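Local coordinates for protein pilin (Clostridioides difficile, PDB 6T8S) that serves as the major pilin of type IV pili, and so probably assembles into the thin surface fibres of this bacterium, at residues Lys15-Val19 with Lys63-Gly67; Ile73-Lys78 with Val113-Leu118; Glu88-Glu94 with Asn125-Lys131; Asn107-Val113 with Val132-Val136. All blocks are in the same frame, centred on the assembly; numbering follows the deposited sequence.

In the fold
Contact 1 comes first along the chain: it returns the turn at 63-67 to helix 9-37 and is complete before any other opens. The remaining three interlock. Contact 2 opens at 73, contact 3 at 88 and contact 4 at 107, and they close in the same order, at 113-118, 125-131 and 132-136, so each crosses the other two and none is nested. Contacts 3 and 4 both use strand 128-138, pairing it first with strand 90-92 and then with strand 109-110; contact 2 joins the turn between strands 70-75 and 78-83 to the loop that follows strand 109-110 and shares Val113 with contact 4. Contact 1 meets contact 3 through the Lys63-Glu88 salt bridge.

Contact 1: residues Lys15-Val19 with Lys63-Gly67; sequences KVASV and KADIG
Ser18 meets the one flat side-chain group of this contact, the carboxylate of Asp65, from over a face: its OG stands about 3.0 Å above the carboxylate plane, nearer the OD2 end. Ser18 OG and Asp65 OD2 are 3.0 Å apart, and the steep approach fits the weak character of this hydrogen bond, whose proton could instead go to a second acceptor. The setting is the type IV pilin fold, in which a long N-terminal helix packs along an antiparallel sheet; here helix 9-37 receives a type I turn running from Ala64 to Gly67 and closed by its own bond from Gly67 N to Ala64 O. On one flank of Asp65, the extended chain of Lys15 crosses the aspartate at about a right angle and rests its methylenes on the turn, with Lys15 CD 3.5 Å from Asp65 O, while the amine leads away from the turn. The inner flank is apolar. Val19 presents a single methyl, CG2, which lies 3.7 Å from Ile66 CG1 and 3.9 Å from Ala64 CB, the valine and isoleucine crossing nearly perpendicularly. With chi1 of Ile66 at 60°, CG1 sits between the backbone N and the carbonyl carbon and faces Val19, whereas CG2 turns to the Lys15 carbonyl and Val16. Strand 90-92 continues this core through Val90 and Leu92, and Ile83 meets both Val19 and Ala64. A water bridges the polar flank, 2.8 Å from Ser18 OG and accepting from Asp65 N at 2.9 Å.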
loop_
_atom_site.group_PDB
_atom_site.type_symbol
_atom_site.label_atom_id
_atom_site.label_comp_id
_atom_site.label_asym_id
_atom_site.label_seq_id
_atom_site.Cartn_x
_atom_site.Cartn_y
_atom_site.Cartn_z
ATOM N N LYS A 15 8.137 -0.385 12.244
ATOM C CA LYS A 15 8.170 -0.210 10.761
ATOM C C LYS A 15 6.787 -0.525 10.172
ATOM O O LYS A 15 6.320 0.210 9.279
ATOM C CB LYS A 15 9.236 -1.118 10.151
ATOM C CG LYS A 15 10.655 -0.677 10.447
ATOM C CD LYS A 15 11.694 -1.586 9.855
ATOM C CE LYS A 15 13.059 -0.939 9.835
ATOM N NZ LYS A 15 14.098 -1.927 9.483
ATOM N N VAL A 16 6.165 -1.604 10.638
ATOM C CA VAL A 16 4.777 -1.977 10.233
ATOM C C VAL A 16 3.823 -0.837 10.617
ATOM O O VAL A 16 2.996 -0.443 9.778
ATOM C CB VAL A 16 4.380 -3.335 10.843
ATOM C CG1 VAL A 16 2.880 -3.555 10.858
ATOM C CG2 VAL A 16 5.086 -4.468 10.109
ATOM N N ALA A 17 3.921 -0.301 11.836
ATOM C CA ALA A 17 3.019 0.787 12.287
ATOM C C ALA A 17 3.194 2.004 11.372
ATOM O O ALA A 17 2.199 2.670 11.059
ATOM C CB ALA A 17 3.278 1.132 13.733
ATOM N N SER A 18 4.425 2.316 10.955
ATOM C CA SER A 18 4.735 3.435 10.032
ATOM C C SER A 18 4.001 3.272 8.693
ATOM O O SER A 18 3.423 4.248 8.194
ATOM C CB SER A 18 6.218 3.579 9.862
ATOM O OG SER A 18 6.509 4.710 9.080
ATOM N N VAL A 19 3.977 2.067 8.138
ATOM C CA VAL A 19 3.217 1.784 6.893
ATOM C C VAL A 19 1.720 1.992 7.150
ATOM O O VAL A 19 1.038 2.604 6.305
ATOM C CB VAL A 19 3.525 0.373 6.370
ATOM C CG1 VAL A 19 2.624 0.017 5.197
ATOM C CG2 VAL A 19 4.998 0.259 6.004
ATOM N N LYS A 63 8.673 6.486 0.575
ATOM C CA LYS A 63 9.059 5.060 0.718
ATOM C C LYS A 63 8.461 4.516 2.013
ATOM O O LYS A 63 8.371 5.276 3.010
ATOM C CB LYS A 63 10.576 4.884 0.780
ATOM C CG LYS A 63 11.328 5.193 -0.506
ATOM C CD LYS A 63 12.843 5.117 -0.343
ATOM C CE LYS A 63 13.356 3.753 0.085
ATOM N NZ LYS A 63 13.227 2.744 -0.995
ATOM N N ALA A 64 8.097 3.243 1.997
ATOM C CA ALA A 64 7.612 2.510 3.183
ATOM C C ALA A 64 8.807 2.154 4.074
ATOM O O ALA A 64 9.886 1.850 3.546
ATOM C CB ALA A 64 6.843 1.297 2.743
ATOM N N ASP A 65 8.622 2.148 5.395
ATOM C CA ASP A 65 9.689 1.753 6.356
ATOM C C ASP A 65 10.018 0.255 6.236
ATOM O O ASP A 65 11.094 -0.146 6.708
ATOM C CB ASP A 65 9.300 2.146 7.778
ATOM C CG ASP A 65 9.585 3.601 8.110
ATOM O OD1 ASP A 65 10.018 4.345 7.214
ATOM O OD2 ASP A 65 9.428 3.962 9.285
ATOM N N ILE A 66 9.158 -0.547 5.601
ATOM C CA ILE A 66 9.398 -2.004 5.358
ATOM C C ILE A 66 10.124 -2.200 4.016
ATOM O O ILE A 66 10.404 -3.364 3.671
ATOM C CB ILE A 66 8.085 -2.808 5.425
ATOM C CG1 ILE A 66 7.067 -2.329 4.385
ATOM C CG2 ILE A 66 7.526 -2.798 6.844
ATOM C CD1 ILE A 66 5.769 -3.099 4.365
ATOM N N GLY A 67 10.443 -1.115 3.315
ATOM C CA GLY A 67 11.068 -1.124 1.974
ATOM C C GLY A 67 10.065 -0.777 0.890
ATOM O O GLY A 67 8.873 -1.114 1.051
HETATM O O HOH W 1 6.454 3.856 6.408
#

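Contact 2: residues Ile73-Lys78 with Val113-Leu118; sequences IKVGNK and VTADNL
Val75 pushes one methyl into the curl of the 113-118 loop: Val75 CG1 lies 3.6 Å from Thr114 O and 3.8 Å from Asn117 C, against backbone on two sides. That placement follows from chi1 of -177°, which sets CG1 anti to the backbone N and leaves CG2 to face Val113 CG1 more loosely. Leu118 takes up the next position. Its CD2 approaches Val75 CG1 at 4.0 Å, and its other methyl, CD1, touches the aliphatic part of Lys78, 3.7 Å from CD, where the two side chains cross at about a right angle; the lysine bends only at its last torsion. Farther up the strand, Ile73 CD1 makes a marginal contact with Val113 CG2. One polar link joins the segments, a weak but nearly straight hydrogen bond from Gly76 N to Ala115 O of 3.3 Å with an angle of 168° at the hydrogen. Gly76 occupies the second position of a type II' turn, Val75 to Lys78, which connects strands 70-75 and 78-83 into a beta hairpin; its positive phi of 55° suits glycine. Two backbone bonds between Val75 and Lys78 close the hairpin end. The opposing loop is shaped by bonds of its own: Thr114 N donates to Asn117 O at 2.9 Å, and Asn117 N returns a bond to Thr114 OG1, an ST motif that helps hold the curl around Val75 CG1. Beyond these, Val80 backs Ile73 and Val75, and Val136 lies against Leu118.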
loop_
_atom_site.group_PDB
_atom_site.type_symbol
_atom_site.label_atom_id
_atom_site.label_comp_id
_atom_site.label_asym_id
_atom_site.label_seq_id
_atom_site.Cartn_x
_atom_site.Cartn_y
_atom_site.Cartn_z
ATOM N N ILE A 73 -2.397 2.409 -8.014
ATOM C CA ILE A 73 -2.849 1.649 -9.209
ATOM C C ILE A 73 -4.334 1.313 -9.074
ATOM O O ILE A 73 -4.864 1.189 -7.941
ATOM C CB ILE A 73 -1.990 0.394 -9.446
ATOM C CG1 ILE A 73 -2.182 -0.657 -8.350
ATOM C CG2 ILE A 73 -0.529 0.794 -9.656
ATOM C CD1 ILE A 73 -1.459 -1.968 -8.601
ATOM N N LYS A 74 -4.979 1.118 -10.215
ATOM C CA LYS A 74 -6.366 0.618 -10.265
ATOM C C LYS A 74 -6.288 -0.875 -10.583
ATOM O O LYS A 74 -5.550 -1.251 -11.523
ATOM C CB LYS A 74 -7.172 1.454 -11.262
ATOM C CG LYS A 74 -8.630 1.048 -11.385
ATOM C CD LYS A 74 -9.508 2.132 -11.959
ATOM C CE LYS A 74 -10.664 1.578 -12.766
ATOM N NZ LYS A 74 -11.290 2.630 -13.602
ATOM N N VAL A 75 -6.949 -1.694 -9.777
ATOM C CA VAL A 75 -7.074 -3.165 -9.983
ATOM C C VAL A 75 -8.570 -3.466 -10.063
ATOM O O VAL A 75 -9.236 -3.362 -9.038
ATOM C CB VAL A 75 -6.371 -3.964 -8.874
ATOM C CG1 VAL A 75 -6.439 -5.461 -9.141
ATOM C CG2 VAL A 75 -4.923 -3.524 -8.703
ATOM N N GLY A 76 -9.082 -3.759 -11.262
ATOM C CA GLY A 76 -10.536 -3.790 -11.520
ATOM C C GLY A 76 -11.186 -2.476 -11.121
ATOM O O GLY A 76 -10.817 -1.434 -11.693
ATOM N N ASN A 77 -12.102 -2.515 -10.153
ATOM C CA ASN A 77 -12.864 -1.337 -9.657
ATOM C C ASN A 77 -12.173 -0.736 -8.422
ATOM O O ASN A 77 -12.657 0.302 -7.937
ATOM C CB ASN A 77 -14.317 -1.711 -9.335
ATOM C CG ASN A 77 -14.437 -2.860 -8.350
ATOM O OD1 ASN A 77 -13.704 -3.846 -8.443
ATOM N ND2 ASN A 77 -15.350 -2.746 -7.397
ATOM N N LYS A 78 -11.079 -1.339 -7.937
ATOM C CA LYS A 78 -10.450 -0.974 -6.638
ATOM C C LYS A 78 -9.266 -0.026 -6.847
ATOM O O LYS A 78 -8.507 -0.213 -7.816
ATOM C CB LYS A 78 -10.007 -2.244 -5.910
ATOM C CG LYS A 78 -11.156 -3.144 -5.472
ATOM C CD LYS A 78 -10.684 -4.371 -4.745
ATOM C CE LYS A 78 -11.786 -5.368 -4.446
ATOM N NZ LYS A 78 -12.448 -5.819 -5.691
ATOM N N VAL A 113 -0.973 -9.172 -7.905
ATOM C CA VAL A 113 -2.154 -8.661 -8.651
ATOM C C VAL A 113 -1.885 -8.881 -10.137
ATOM O O VAL A 113 -0.699 -8.952 -10.522
ATOM C CB VAL A 113 -2.428 -7.172 -8.364
ATOM C CG1 VAL A 113 -2.746 -6.923 -6.897
ATOM C CG2 VAL A 113 -1.279 -6.286 -8.822
ATOM N N THR A 114 -2.955 -8.997 -10.919
ATOM C CA THR A 114 -2.984 -8.688 -12.372
ATOM C C THR A 114 -3.710 -7.340 -12.519
ATOM O O THR A 114 -4.085 -6.762 -11.470
ATOM C CB THR A 114 -3.575 -9.874 -13.145
ATOM O OG1 THR A 114 -4.972 -9.946 -12.861
ATOM C CG2 THR A 114 -2.901 -11.182 -12.787
ATOM N N ALA A 115 -3.896 -6.838 -13.748
ATOM C CA ALA A 115 -4.592 -5.556 -14.031
ATOM C C ALA A 115 -6.076 -5.671 -13.648
ATOM O O ALA A 115 -6.716 -4.621 -13.396
ATOM C CB ALA A 115 -4.421 -5.177 -15.484
ATOM N N ASP A 116 -6.602 -6.899 -13.597
ATOM C CA ASP A 116 -8.038 -7.182 -13.338
ATOM C C ASP A 116 -8.263 -7.655 -11.898
ATOM O O ASP A 116 -9.313 -7.295 -11.353
ATOM C CB ASP A 116 -8.576 -8.233 -14.315
ATOM C CG ASP A 116 -8.732 -7.727 -15.741
ATOM O OD1 ASP A 116 -9.060 -6.534 -15.911
ATOM O OD2 ASP A 116 -8.524 -8.535 -16.671
ATOM N N ASN A 117 -7.349 -8.439 -11.312
ATOM C CA ASN A 117 -7.662 -9.280 -10.121
ATOM C C ASN A 117 -6.574 -9.220 -9.040
ATOM O O ASN A 117 -5.384 -9.405 -9.358
ATOM C CB ASN A 117 -7.875 -10.742 -10.516
ATOM C CG ASN A 117 -9.053 -10.908 -11.451
ATOM O OD1 ASN A 117 -8.868 -11.183 -12.632
ATOM N ND2 ASN A 117 -10.256 -10.697 -10.941
ATOM N N LEU A 118 -7.011 -9.090 -7.784
ATOM C CA LEU A 118 -6.180 -9.282 -6.565
ATOM C C LEU A 118 -5.774 -10.756 -6.497
ATOM O O LEU A 118 -6.644 -11.601 -6.784
ATOM C CB LEU A 118 -7.005 -8.897 -5.332
ATOM C CG LEU A 118 -7.576 -7.480 -5.316
ATOM C CD1 LEU A 118 -8.549 -7.304 -4.153
ATOM C CD2 LEU A 118 -6.460 -6.441 -5.259
#

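Contact 3: residues Glu88-Glu94 with Asn125-Lys131; sequences EGVTLTE and NTKVDNK
Val90 and Lys131 exchange backbone hydrogen bonds, Val90 N to Lys131 O at 2.8 Å and Lys131 N back to Val90 O at 3.1 Å. Leu92 and Val128 form a second hydrogen-bonded antiparallel pair, both bonds falling on lone pairs in the carbonyl planes with 165° at the hydrogen. Asn130 and Lys131 together face Val90, a G1 beta bulge; Asn130 adopts the left-handed backbone conformation at its first position. With chi1 of -163° Asn130 CG is anti to the backbone N, and Gly89 N donates to Asn130 OD1 at 2.8 Å from 41° out of the amide plane. Thr91 OG1 receives only a weak bond from Asn130 N, but shares a water with Asp129, the water donating to Asp129 OD1 at 2.6 Å. At the far end the charges stay apart. Glu94 OE2 and Lys127 NZ are separated by 4.4 Å, too far for a salt bridge, and the two chains meet instead by their methylenes, crossing with 3.6 Å between Glu94 CG and Lys127 CG. On the buried face, Val128 spans two residues of strand 90-92: CG1 lies 3.7 Å from Val90 CG2, and CG2 lies 4.1 Å from Leu92 CD1, the latter two side chains running side by side. Leu133 and Ile66 pack on Val90 and Leu92 to extend this face. Thr93 is the N-cap of helix 94-104, whose Ser97 OG bonds Thr126 O. Strand 90-92 itself lies between strand 128-138, bonded through Val90 and Leu92, and the 63-67 turn that packs on helix 9-37, where Thr91 makes a backbone bond with Ile66.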
loop_
_atom_site.group_PDB
_atom_site.type_symbol
_atom_site.label_atom_id
_atom_site.label_comp_id
_atom_site.label_asym_id
_atom_site.label_seq_id
_atom_site.Cartn_x
_atom_site.Cartn_y
_atom_site.Cartn_z
ATOM N N GLU A 88 13.094 -2.306 -5.637
ATOM C CA GLU A 88 13.064 -2.770 -4.227
ATOM C C GLU A 88 11.616 -3.031 -3.819
ATOM O O GLU A 88 10.769 -2.186 -4.139
ATOM C CB GLU A 88 13.720 -1.714 -3.338
ATOM C CG GLU A 88 13.556 -1.967 -1.855
ATOM C CD GLU A 88 14.133 -0.856 -0.989
ATOM O OE1 GLU A 88 15.353 -0.878 -0.766
ATOM O OE2 GLU A 88 13.370 0.055 -0.583
ATOM N N GLY A 89 11.369 -4.179 -3.194
ATOM C CA GLY A 89 10.061 -4.542 -2.626
ATOM C C GLY A 89 10.087 -4.391 -1.121
ATOM O O GLY A 89 11.045 -3.792 -0.589
ATOM N N VAL A 90 9.086 -4.948 -0.450
ATOM C CA VAL A 90 8.997 -4.929 1.037
ATOM C C VAL A 90 9.711 -6.158 1.591
ATOM O O VAL A 90 9.838 -7.179 0.870
ATOM C CB VAL A 90 7.542 -4.870 1.526
ATOM C CG1 VAL A 90 6.762 -3.769 0.832
ATOM C CG2 VAL A 90 6.831 -6.204 1.410
ATOM N N THR A 91 10.119 -6.074 2.853
ATOM C CA THR A 91 10.556 -7.244 3.639
ATOM C C THR A 91 9.671 -7.340 4.887
ATOM O O THR A 91 9.542 -6.329 5.597
ATOM C CB THR A 91 12.060 -7.167 3.923
ATOM O OG1 THR A 91 12.714 -7.198 2.653
ATOM C CG2 THR A 91 12.550 -8.313 4.779
ATOM N N LEU A 92 9.089 -8.516 5.114
ATOM C CA LEU A 92 8.215 -8.819 6.276
ATOM C C LEU A 92 8.617 -10.160 6.884
ATOM O O LEU A 92 8.628 -11.183 6.162
ATOM C CB LEU A 92 6.746 -8.844 5.836
ATOM C CG LEU A 92 6.178 -7.512 5.344
ATOM C CD1 LEU A 92 4.811 -7.707 4.699
ATOM C CD2 LEU A 92 6.095 -6.510 6.491
ATOM N N THR A 93 8.904 -10.157 8.180
ATOM C CA THR A 93 8.868 -11.375 9.022
ATOM C C THR A 93 7.412 -11.827 9.191
ATOM O O THR A 93 6.489 -11.033 8.894
ATOM C CB THR A 93 9.539 -11.103 10.369
ATOM O OG1 THR A 93 8.672 -10.212 11.077
ATOM C CG2 THR A 93 10.931 -10.527 10.217
ATOM N N GLU A 94 7.201 -13.048 9.684
ATOM C CA GLU A 94 5.852 -13.559 10.022
ATOM C C GLU A 94 5.216 -12.643 11.073
ATOM O O GLU A 94 4.020 -12.311 10.924
ATOM C CB GLU A 94 5.937 -14.998 10.530
ATOM C CG GLU A 94 6.370 -15.977 9.455
ATOM C CD GLU A 94 6.284 -17.443 9.852
ATOM O OE1 GLU A 94 5.499 -17.773 10.770
ATOM O OE2 GLU A 94 7.006 -18.248 9.239
ATOM N N ASN A 125 1.135 -16.004 8.744
ATOM C CA ASN A 125 2.351 -16.865 8.689
ATOM C C ASN A 125 3.215 -16.550 7.459
ATOM O O ASN A 125 4.182 -17.297 7.234
ATOM C CB ASN A 125 1.985 -18.353 8.659
ATOM C CG ASN A 125 1.265 -18.791 9.913
ATOM O OD1 ASN A 125 1.621 -18.382 11.010
ATOM N ND2 ASN A 125 0.237 -19.608 9.761
ATOM N N THR A 126 2.919 -15.502 6.686
ATOM C CA THR A 126 3.667 -15.193 5.435
ATOM C C THR A 126 4.950 -14.404 5.740
ATOM O O THR A 126 4.880 -13.423 6.488
ATOM C CB THR A 126 2.826 -14.416 4.416
ATOM O OG1 THR A 126 1.615 -15.130 4.192
ATOM C CG2 THR A 126 3.551 -14.244 3.099
ATOM N N LYS A 127 6.083 -14.858 5.195
ATOM C CA LYS A 127 7.358 -14.103 5.096
ATOM C C LYS A 127 7.426 -13.504 3.695
ATOM O O LYS A 127 7.070 -14.209 2.721
ATOM C CB LYS A 127 8.578 -15.004 5.314
ATOM C CG LYS A 127 8.721 -15.601 6.707
ATOM C CD LYS A 127 10.163 -15.971 7.068
ATOM C CE LYS A 127 10.393 -16.202 8.556
ATOM N NZ LYS A 127 10.049 -15.026 9.410
ATOM N N VAL A 128 7.856 -12.255 3.585
ATOM C CA VAL A 128 8.057 -11.587 2.270
ATOM C C VAL A 128 9.511 -11.143 2.196
ATOM O O VAL A 128 9.967 -10.403 3.090
ATOM C CB VAL A 128 7.084 -10.417 2.050
ATOM C CG1 VAL A 128 7.282 -9.809 0.679
ATOM C CG2 VAL A 128 5.624 -10.831 2.235
ATOM N N ASP A 129 10.226 -11.597 1.168
ATOM C CA ASP A 129 11.666 -11.287 0.986
ATOM C C ASP A 129 11.837 -10.429 -0.273
ATOM O O ASP A 129 11.980 -10.999 -1.376
ATOM C CB ASP A 129 12.513 -12.560 0.919
ATOM C CG ASP A 129 13.991 -12.278 0.703
ATOM O OD1 ASP A 129 14.397 -11.101 0.816
ATOM O OD2 ASP A 129 14.723 -13.237 0.382
ATOM N N ASN A 130 11.796 -9.106 -0.115
ATOM C CA ASN A 130 12.041 -8.122 -1.203
ATOM C C ASN A 130 11.036 -8.325 -2.350
ATOM O O ASN A 130 11.481 -8.475 -3.526
ATOM C CB ASN A 130 13.477 -8.210 -1.722
ATOM C CG ASN A 130 13.884 -6.987 -2.512
ATOM O OD1 ASN A 130 13.414 -5.888 -2.246
ATOM N ND2 ASN A 130 14.759 -7.168 -3.492
ATOM N N LYS A 131 9.732 -8.279 -2.051
ATOM C CA LYS A 131 8.659 -8.411 -3.067
ATOM C C LYS A 131 7.700 -7.218 -2.972
ATOM O O LYS A 131 7.458 -6.704 -1.862
ATOM C CB LYS A 131 7.902 -9.728 -2.898
ATOM C CG LYS A 131 8.751 -10.991 -2.945
ATOM C CD LYS A 131 9.436 -11.220 -4.279
ATOM C CE LYS A 131 10.288 -12.476 -4.292
ATOM N NZ LYS A 131 11.080 -12.581 -5.542
HETATM O O HOH W 2 14.832 -8.947 2.117
#

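Contact 4: residues Asn107-Val113 with Val132-Val136; sequences NKIYTSV and VLYIV
Tyr110 and Tyr134 form a hydrogen-bonded antiparallel pair, Tyr110 N to Tyr134 O at 2.8 Å and Tyr134 N back to Tyr110 O at 3.0 Å, and Val136 N extends the pairing to Lys108 O at 2.8 Å with 166° at the hydrogen. Between these bonds, Ile109 and Ile135 make a non-hydrogen-bonded pair whose side chains lie side by side on one face, pointing the same way. Ile109 CG2 also meets Leu133 CD1 at 3.9 Å, crossing obliquely. The tyrosines occupy the other face. Val113, past the end of strand 109-110, folds back over the Tyr134 ring: its CG2 stands 3.7 Å from the ring centroid and 20° off the normal, a CH-pi contact displaced toward the rim, while CG1 covers the CG side of the ring. A chi1 of -62° puts CG2 between the backbone N and the carbonyl carbon, turned onto the ring. At the ring edge, in its plane, sits Tyr110 O. Tyr110 CE2 in turn approaches Val136 CG2 at 4.2 Å. A water donates to Val132 O at 2.7 Å and only weakly to Thr111 O where the strands part. Tyr23 of helix 9-37 and Leu100 and Leu101 of helix 94-104 cover the isoleucine face, the arrangement of a pilin globular domain, with an antiparallel sheet packed against the long N-terminal helix.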
loop_
_atom_site.group_PDB
_atom_site.type_symbol
_atom_site.label_atom_id
_atom_site.label_comp_id
_atom_site.label_asym_id
_atom_site.label_seq_id
_atom_site.Cartn_x
_atom_site.Cartn_y
_atom_site.Cartn_z
ATOM N N ASN A 107 -8.953 -9.146 3.458
ATOM C CA ASN A 107 -9.369 -8.761 2.086
ATOM C C ASN A 107 -8.774 -7.408 1.684
ATOM O O ASN A 107 -9.380 -6.728 0.838
ATOM C CB ASN A 107 -10.894 -8.740 1.960
ATOM C CG ASN A 107 -11.510 -10.109 2.123
ATOM O OD1 ASN A 107 -10.857 -11.122 1.884
ATOM N ND2 ASN A 107 -12.765 -10.142 2.536
ATOM N N LYS A 108 -7.599 -7.046 2.204
ATOM C CA LYS A 108 -6.943 -5.773 1.828
ATOM C C LYS A 108 -5.507 -5.994 1.354
ATOM O O LYS A 108 -5.121 -5.271 0.430
ATOM C CB LYS A 108 -7.023 -4.790 3.002
ATOM C CG LYS A 108 -8.451 -4.381 3.362
ATOM C CD LYS A 108 -8.602 -2.935 3.734
ATOM C CE LYS A 108 -9.995 -2.560 4.205
ATOM N NZ LYS A 108 -10.973 -2.579 3.096
ATOM N N ILE A 109 -4.738 -6.889 1.983
ATOM C CA ILE A 109 -3.269 -7.008 1.745
ATOM C C ILE A 109 -2.992 -8.226 0.859
ATOM O O ILE A 109 -3.361 -9.357 1.253
ATOM C CB ILE A 109 -2.478 -7.068 3.066
ATOM C CG1 ILE A 109 -2.924 -5.974 4.043
ATOM C CG2 ILE A 109 -0.984 -7.004 2.775
ATOM C CD1 ILE A 109 -2.503 -6.239 5.458
ATOM N N TYR A 110 -2.331 -8.007 -0.277
ATOM C CA TYR A 110 -2.086 -9.042 -1.320
ATOM C C TYR A 110 -0.606 -9.021 -1.720
ATOM O O TYR A 110 0.022 -7.933 -1.731
ATOM C CB TYR A 110 -3.062 -8.825 -2.488
ATOM C CG TYR A 110 -4.507 -9.050 -2.117
ATOM C CD1 TYR A 110 -5.091 -10.306 -2.216
ATOM C CD2 TYR A 110 -5.280 -8.027 -1.587
ATOM C CE1 TYR A 110 -6.411 -10.525 -1.844
ATOM C CE2 TYR A 110 -6.593 -8.235 -1.185
ATOM C CZ TYR A 110 -7.172 -9.484 -1.327
ATOM O OH TYR A 110 -8.466 -9.717 -0.929
ATOM N N THR A 111 -0.061 -10.201 -2.037
ATOM C CA THR A 111 1.346 -10.391 -2.486
ATOM C C THR A 111 1.437 -10.423 -4.019
ATOM O O THR A 111 2.571 -10.409 -4.531
ATOM C CB THR A 111 1.945 -11.640 -1.833
ATOM O OG1 THR A 111 1.140 -12.771 -2.156
ATOM C CG2 THR A 111 2.031 -11.510 -0.327
ATOM N N SER A 112 0.310 -10.463 -4.737
ATOM C CA SER A 112 0.283 -10.389 -6.224
ATOM C C SER A 112 -1.024 -9.769 -6.719
ATOM O O SER A 112 -2.053 -9.866 -6.021
ATOM C CB SER A 112 0.485 -11.757 -6.845
ATOM O OG SER A 112 -0.649 -12.575 -6.612
ATOM N N VAL A 113 -0.973 -9.172 -7.905
ATOM C CA VAL A 113 -2.154 -8.661 -8.651
ATOM C C VAL A 113 -1.885 -8.881 -10.137
ATOM O O VAL A 113 -0.699 -8.952 -10.522
ATOM C CB VAL A 113 -2.428 -7.172 -8.364
ATOM C CG1 VAL A 113 -2.746 -6.923 -6.897
ATOM C CG2 VAL A 113 -1.279 -6.286 -8.822
ATOM N N VAL A 132 7.135 -6.819 -4.103
ATOM C CA VAL A 132 6.100 -5.756 -4.155
ATOM C C VAL A 132 4.866 -6.254 -3.399
ATOM O O VAL A 132 4.489 -7.425 -3.552
ATOM C CB VAL A 132 5.777 -5.341 -5.600
ATOM C CG1 VAL A 132 4.684 -4.281 -5.626
ATOM C CG2 VAL A 132 7.027 -4.845 -6.321
ATOM N N LEU A 133 4.274 -5.372 -2.591
ATOM C CA LEU A 133 3.081 -5.642 -1.757
ATOM C C LEU A 133 1.979 -4.676 -2.193
ATOM O O LEU A 133 2.295 -3.586 -2.693
ATOM C CB LEU A 133 3.444 -5.439 -0.276
ATOM C CG LEU A 133 2.414 -5.943 0.735
ATOM C CD1 LEU A 133 2.413 -7.450 0.830
ATOM C CD2 LEU A 133 2.649 -5.341 2.115
ATOM N N TYR A 134 0.725 -5.075 -1.999
ATOM C CA TYR A 134 -0.474 -4.334 -2.431
ATOM C C TYR A 134 -1.462 -4.231 -1.265
ATOM O O TYR A 134 -1.747 -5.255 -0.635
ATOM C CB TYR A 134 -1.089 -5.053 -3.631
ATOM C CG TYR A 134 -0.155 -5.178 -4.802
ATOM C CD1 TYR A 134 -0.008 -4.148 -5.718
ATOM C CD2 TYR A 134 0.623 -6.313 -4.962
ATOM C CE1 TYR A 134 0.845 -4.269 -6.806
ATOM C CE2 TYR A 134 1.493 -6.444 -6.032
ATOM C CZ TYR A 134 1.595 -5.424 -6.961
ATOM O OH TYR A 134 2.466 -5.547 -8.011
ATOM N N ILE A 135 -1.971 -3.025 -0.993
ATOM C CA ILE A 135 -3.028 -2.817 0.044
ATOM C C ILE A 135 -4.197 -2.054 -0.582
ATOM O O ILE A 135 -4.019 -0.909 -1.030
ATOM C CB ILE A 135 -2.510 -2.120 1.319
ATOM C CG1 ILE A 135 -1.191 -2.714 1.827
ATOM C CG2 ILE A 135 -3.592 -2.187 2.389
ATOM C CD1 ILE A 135 -0.639 -2.048 3.076
ATOM N N VAL A 136 -5.377 -2.667 -0.580
ATOM C CA VAL A 136 -6.607 -2.013 -1.106
ATOM C C VAL A 136 -6.888 -0.760 -0.263
ATOM O O VAL A 136 -6.954 -0.896 0.982
ATOM C CB VAL A 136 -7.804 -2.969 -1.084
ATOM C CG1 VAL A 136 -9.084 -2.261 -1.492
ATOM C CG2 VAL A 136 -7.555 -4.175 -1.980
HETATM O O HOH W 3 5.204 -8.797 -5.720
#